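Local coordinates for CYTH domain-containing protein (Pyrococcus horikoshii, PDB 2DC4) that is of unknown function but carries a CYTH domain, a family fold that in its relatives handles triphosphate substrates, and forms a dimer, at residues E29-L43 with R47-E61. Residues are numbered along the deposited sequence; the frame is centred on the assembly and turned at random.
Sequences EEQEDVYFELPSPKL and RKINNTGKSYITYKE
R47 sends CG anti to its own backbone N (chi1 166°) and bends at chi3, which lays its guanidinium beside the D33 carboxylate. The grip is side-on: NE and NH2 of R47 meet OD1 and OD2 of D33 at 2.7 and 2.9 Å. Both oxygens lie in the guanidinium plane; the carboxylate is turned 24° from it. The amide of Q31 stacks over one guanidinium face, with OE1 of Q31 3.4 Å from CZ of R47. A leucine at R47 would probably leave the D33 carboxylate without its paired donors and the Q31 amide without its flat partner. E32 and K48 form an antiparallel hydrogen-bonded pair. From the turn after strand 42-49, OD1 of N51 accepts a straight bond from E30 N (2.9 Å), which lies above the N51 amide plane; ND2 of N51 hydrogen-bonds I28 O. K42 bends at chi4 (-58°), bringing NZ to E61 OE2 at 2.8 Å and Y59 OH at 2.9 Å. The segments pair in two successive antiparallel hairpins, 24-36/42-49 and 42-49/54-62. Charged R47 and K100, which bonds Q31, are consistent with a CYTH barrel interior. Strands 94-107 and 69-76 flank these hairpins, helix 80-89 touches V34 and K48, and L86 of the second subunit packs on Y59.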
# COMPACT_ATOMS: atom_id res chain seq x y z
N GLU A 29 -16.03 -14.16 4.00
CA GLU A 29 -14.69 -13.60 4.16
C GLU A 29 -14.34 -13.49 5.64
O GLU A 29 -15.06 -12.87 6.41
CB GLU A 29 -14.59 -12.20 3.52
CG GLU A 29 -14.69 -12.21 2.00
CD GLU A 29 -14.51 -10.83 1.38
OE1 GLU A 29 -14.47 -9.83 2.12
OE2 GLU A 29 -14.41 -10.74 0.13
N GLU A 30 -13.23 -14.12 6.04
CA GLU A 30 -12.78 -14.05 7.43
C GLU A 30 -11.79 -12.90 7.42
O GLU A 30 -10.66 -13.03 6.94
CB GLU A 30 -12.10 -15.36 7.83
CG GLU A 30 -13.03 -16.57 7.73
CD GLU A 30 -12.40 -17.84 8.25
OE1 GLU A 30 -11.99 -17.87 9.43
OE2 GLU A 30 -12.32 -18.82 7.47
N GLN A 31 -12.23 -11.76 7.95
CA GLN A 31 -11.42 -10.55 7.94
C GLN A 31 -10.80 -10.12 9.26
O GLN A 31 -11.36 -10.33 10.33
CB GLN A 31 -12.28 -9.38 7.42
CG GLN A 31 -13.19 -9.74 6.25
CD GLN A 31 -14.05 -8.57 5.82
OE1 GLN A 31 -14.49 -7.78 6.65
NE2 GLN A 31 -14.29 -8.46 4.51
N GLU A 32 -9.63 -9.50 9.15
CA GLU A 32 -8.92 -8.98 10.30
C GLU A 32 -8.44 -7.60 9.87
O GLU A 32 -7.62 -7.49 8.96
CB GLU A 32 -7.72 -9.86 10.66
CG GLU A 32 -6.96 -9.38 11.90
CD GLU A 32 -5.80 -10.29 12.27
OE1 GLU A 32 -6.00 -11.52 12.33
OE2 GLU A 32 -4.70 -9.77 12.53
N ASP A 33 -8.98 -6.56 10.50
CA ASP A 33 -8.63 -5.18 10.18
C ASP A 33 -7.84 -4.51 11.28
O ASP A 33 -8.26 -4.50 12.43
CB ASP A 33 -9.88 -4.33 9.94
CG ASP A 33 -10.78 -4.88 8.87
OD1 ASP A 33 -10.28 -5.61 7.99
OD2 ASP A 33 -11.99 -4.56 8.89
N VAL A 34 -6.70 -3.93 10.92
CA VAL A 34 -5.90 -3.20 11.89
C VAL A 34 -6.10 -1.72 11.57
O VAL A 34 -5.69 -1.23 10.51
CB VAL A 34 -4.40 -3.57 11.79
CG1 VAL A 34 -3.58 -2.67 12.69
CG2 VAL A 34 -4.21 -5.02 12.18
N TYR A 35 -6.76 -1.01 12.48
CA TYR A 35 -7.04 0.41 12.30
C TYR A 35 -5.96 1.32 12.86
O TYR A 35 -5.35 1.02 13.88
CB TYR A 35 -8.37 0.79 12.95
CG TYR A 35 -9.59 0.38 12.16
CD1 TYR A 35 -10.05 -0.94 12.19
CD2 TYR A 35 -10.29 1.31 11.40
CE1 TYR A 35 -11.18 -1.32 11.48
CE2 TYR A 35 -11.43 0.94 10.68
CZ TYR A 35 -11.86 -0.37 10.73
OH TYR A 35 -12.98 -0.74 10.02
N PHE A 36 -5.76 2.44 12.19
CA PHE A 36 -4.79 3.44 12.59
C PHE A 36 -5.53 4.74 12.85
O PHE A 36 -6.34 5.18 12.04
CB PHE A 36 -3.74 3.63 11.50
CG PHE A 36 -2.77 2.50 11.41
CD1 PHE A 36 -1.67 2.44 12.27
CD2 PHE A 36 -2.97 1.46 10.51
CE1 PHE A 36 -0.79 1.36 12.23
CE2 PHE A 36 -2.10 0.38 10.47
CZ PHE A 36 -1.01 0.33 11.33
N GLU A 37 -5.24 5.36 13.99
CA GLU A 37 -5.91 6.59 14.38
C GLU A 37 -5.61 7.81 13.52
O GLU A 37 -4.46 8.22 13.36
CB GLU A 37 -5.62 6.90 15.85
CG GLU A 37 -6.24 8.19 16.35
CD GLU A 37 -6.29 8.27 17.87
OE1 GLU A 37 -5.27 7.93 18.51
OE2 GLU A 37 -7.34 8.67 18.41
N LEU A 38 -6.67 8.38 12.96
CA LEU A 38 -6.57 9.56 12.12
C LEU A 38 -7.51 10.60 12.72
O LEU A 38 -8.38 10.26 13.52
CB LEU A 38 -7.04 9.27 10.69
CG LEU A 38 -6.21 8.33 9.83
CD1 LEU A 38 -6.83 8.26 8.44
CD2 LEU A 38 -4.78 8.83 9.75
N PRO A 39 -7.33 11.87 12.36
CA PRO A 39 -8.22 12.89 12.92
C PRO A 39 -9.62 12.69 12.35
O PRO A 39 -9.77 12.22 11.22
CB PRO A 39 -7.58 14.20 12.46
CG PRO A 39 -6.96 13.82 11.15
CD PRO A 39 -6.33 12.48 11.46
N SER A 40 -10.63 13.03 13.13
CA SER A 40 -12.01 12.89 12.67
C SER A 40 -12.22 13.73 11.42
O SER A 40 -11.65 14.81 11.29
CB SER A 40 -12.98 13.34 13.77
OG SER A 40 -14.32 13.25 13.33
N PRO A 41 -13.06 13.25 10.48
CA PRO A 41 -13.78 11.98 10.54
C PRO A 41 -13.17 10.96 9.58
O PRO A 41 -13.89 10.31 8.82
CB PRO A 41 -15.17 12.39 10.09
CG PRO A 41 -14.84 13.31 8.95
CD PRO A 41 -13.64 14.12 9.46
N LYS A 42 -11.85 10.82 9.62
CA LYS A 42 -11.16 9.89 8.73
C LYS A 42 -10.82 8.55 9.36
O LYS A 42 -10.62 8.45 10.57
CB LYS A 42 -9.90 10.56 8.19
CG LYS A 42 -10.18 11.89 7.51
CD LYS A 42 -8.90 12.61 7.12
CE LYS A 42 -9.20 13.96 6.51
NZ LYS A 42 -10.08 13.84 5.31
N LEU A 43 -10.75 7.52 8.52
CA LEU A 43 -10.43 6.15 8.95
C LEU A 43 -9.32 5.58 8.08
O LEU A 43 -9.23 5.89 6.89
CB LEU A 43 -11.65 5.25 8.82
CG LEU A 43 -12.91 5.56 9.63
CD1 LEU A 43 -14.06 4.70 9.12
CD2 LEU A 43 -12.64 5.29 11.10
N ARG A 47 -6.49 -4.38 5.92
CA ARG A 47 -7.32 -5.58 6.04
C ARG A 47 -6.67 -6.83 5.45
O ARG A 47 -6.06 -6.79 4.39
CB ARG A 47 -8.66 -5.36 5.34
CG ARG A 47 -9.46 -6.65 5.11
CD ARG A 47 -10.88 -6.37 4.63
NE ARG A 47 -11.65 -5.64 5.63
CZ ARG A 47 -12.83 -5.07 5.40
NH1 ARG A 47 -13.38 -5.14 4.20
NH2 ARG A 47 -13.45 -4.43 6.38
N LYS A 48 -6.82 -7.93 6.18
CA LYS A 48 -6.34 -9.24 5.76
C LYS A 48 -7.56 -10.16 5.70
O LYS A 48 -8.34 -10.22 6.65
CB LYS A 48 -5.35 -9.82 6.77
CG LYS A 48 -4.00 -9.15 6.77
CD LYS A 48 -3.07 -9.74 7.82
CE LYS A 48 -3.45 -9.31 9.23
NZ LYS A 48 -2.47 -9.78 10.25
N ILE A 49 -7.75 -10.83 4.57
CA ILE A 49 -8.85 -11.77 4.42
C ILE A 49 -8.12 -13.10 4.46
O ILE A 49 -7.56 -13.55 3.47
CB ILE A 49 -9.58 -11.60 3.09
CG1 ILE A 49 -9.97 -10.13 2.90
CG2 ILE A 49 -10.84 -12.47 3.09
CD1 ILE A 49 -10.72 -9.85 1.61
N ASN A 50 -8.12 -13.70 5.64
CA ASN A 50 -7.39 -14.94 5.86
C ASN A 50 -7.76 -16.18 5.06
O ASN A 50 -6.90 -17.04 4.85
CB ASN A 50 -7.38 -15.21 7.35
CG ASN A 50 -6.92 -14.01 8.15
OD1 ASN A 50 -5.72 -13.75 8.26
ND2 ASN A 50 -7.87 -13.28 8.73
N ASN A 51 -9.01 -16.28 4.61
CA ASN A 51 -9.41 -17.46 3.86
C ASN A 51 -9.29 -17.29 2.34
O ASN A 51 -9.44 -18.26 1.60
CB ASN A 51 -10.85 -17.85 4.22
CG ASN A 51 -11.86 -16.78 3.86
OD1 ASN A 51 -11.65 -15.61 4.14
ND2 ASN A 51 -12.96 -17.19 3.24
N THR A 52 -9.00 -16.08 1.88
CA THR A 52 -8.87 -15.85 0.44
C THR A 52 -7.46 -15.42 0.04
O THR A 52 -7.12 -15.40 -1.14
CB THR A 52 -9.84 -14.76 -0.07
OG1 THR A 52 -9.44 -13.48 0.45
CG2 THR A 52 -11.26 -15.07 0.37
N GLY A 53 -6.65 -15.07 1.03
CA GLY A 53 -5.29 -14.64 0.76
C GLY A 53 -5.17 -13.22 0.25
O GLY A 53 -4.11 -12.82 -0.23
N LYS A 54 -6.24 -12.44 0.35
CA LYS A 54 -6.22 -11.05 -0.12
C LYS A 54 -5.96 -10.06 1.01
O LYS A 54 -6.33 -10.30 2.16
CB LYS A 54 -7.56 -10.70 -0.78
CG LYS A 54 -7.83 -11.40 -2.10
CD LYS A 54 -6.92 -10.89 -3.19
CE LYS A 54 -7.46 -11.24 -4.57
NZ LYS A 54 -6.58 -10.74 -5.66
N SER A 55 -5.31 -8.94 0.68
CA SER A 55 -5.02 -7.90 1.67
C SER A 55 -5.25 -6.55 1.02
O SER A 55 -5.04 -6.39 -0.19
CB SER A 55 -3.56 -7.99 2.16
OG SER A 55 -3.32 -9.22 2.81
N TYR A 56 -5.69 -5.58 1.81
CA TYR A 56 -5.97 -4.24 1.30
C TYR A 56 -5.61 -3.12 2.26
O TYR A 56 -5.49 -3.32 3.47
CB TYR A 56 -7.48 -4.07 1.01
CG TYR A 56 -8.05 -5.06 0.04
CD1 TYR A 56 -8.46 -6.33 0.45
CD2 TYR A 56 -8.13 -4.75 -1.32
CE1 TYR A 56 -8.94 -7.26 -0.47
CE2 TYR A 56 -8.60 -5.67 -2.24
CZ TYR A 56 -9.00 -6.92 -1.81
OH TYR A 56 -9.44 -7.84 -2.74
N ILE A 57 -5.41 -1.94 1.70
CA ILE A 57 -5.20 -0.76 2.52
C ILE A 57 -6.48 0.00 2.20
O ILE A 57 -6.84 0.12 1.03
CB ILE A 57 -4.01 0.10 2.09
CG1 ILE A 57 -2.70 -0.62 2.44
CG2 ILE A 57 -4.10 1.47 2.79
CD1 ILE A 57 -1.44 0.17 2.10
N THR A 58 -7.17 0.48 3.22
CA THR A 58 -8.40 1.23 2.99
C THR A 58 -8.44 2.53 3.79
O THR A 58 -8.13 2.56 4.98
CB THR A 58 -9.65 0.41 3.37
OG1 THR A 58 -9.66 0.21 4.78
CG2 THR A 58 -9.66 -0.94 2.66
N TYR A 59 -8.83 3.59 3.10
CA TYR A 59 -8.96 4.92 3.69
C TYR A 59 -10.40 5.34 3.50
O TYR A 59 -10.98 5.15 2.42
CB TYR A 59 -8.05 5.92 2.96
CG TYR A 59 -8.29 7.37 3.31
CD1 TYR A 59 -7.66 7.96 4.40
CD2 TYR A 59 -9.14 8.16 2.54
CE1 TYR A 59 -7.87 9.31 4.72
CE2 TYR A 59 -9.36 9.50 2.85
CZ TYR A 59 -8.72 10.07 3.94
OH TYR A 59 -8.92 11.40 4.23
N LYS A 60 -10.99 5.91 4.54
CA LYS A 60 -12.37 6.37 4.45
C LYS A 60 -12.55 7.72 5.12
O LYS A 60 -11.86 8.05 6.09
CB LYS A 60 -13.33 5.39 5.11
CG LYS A 60 -13.49 4.06 4.40
CD LYS A 60 -14.64 3.27 5.02
CE LYS A 60 -14.83 1.93 4.32
NZ LYS A 60 -15.98 1.16 4.88
N GLU A 61 -13.48 8.49 4.58
CA GLU A 61 -13.81 9.79 5.14
C GLU A 61 -15.32 9.81 5.30
O GLU A 61 -16.05 9.66 4.32
CB GLU A 61 -13.36 10.91 4.20
CG GLU A 61 -13.88 12.28 4.62
CD GLU A 61 -13.21 13.41 3.86
OE1 GLU A 61 -13.23 13.38 2.61
OE2 GLU A 61 -12.67 14.32 4.52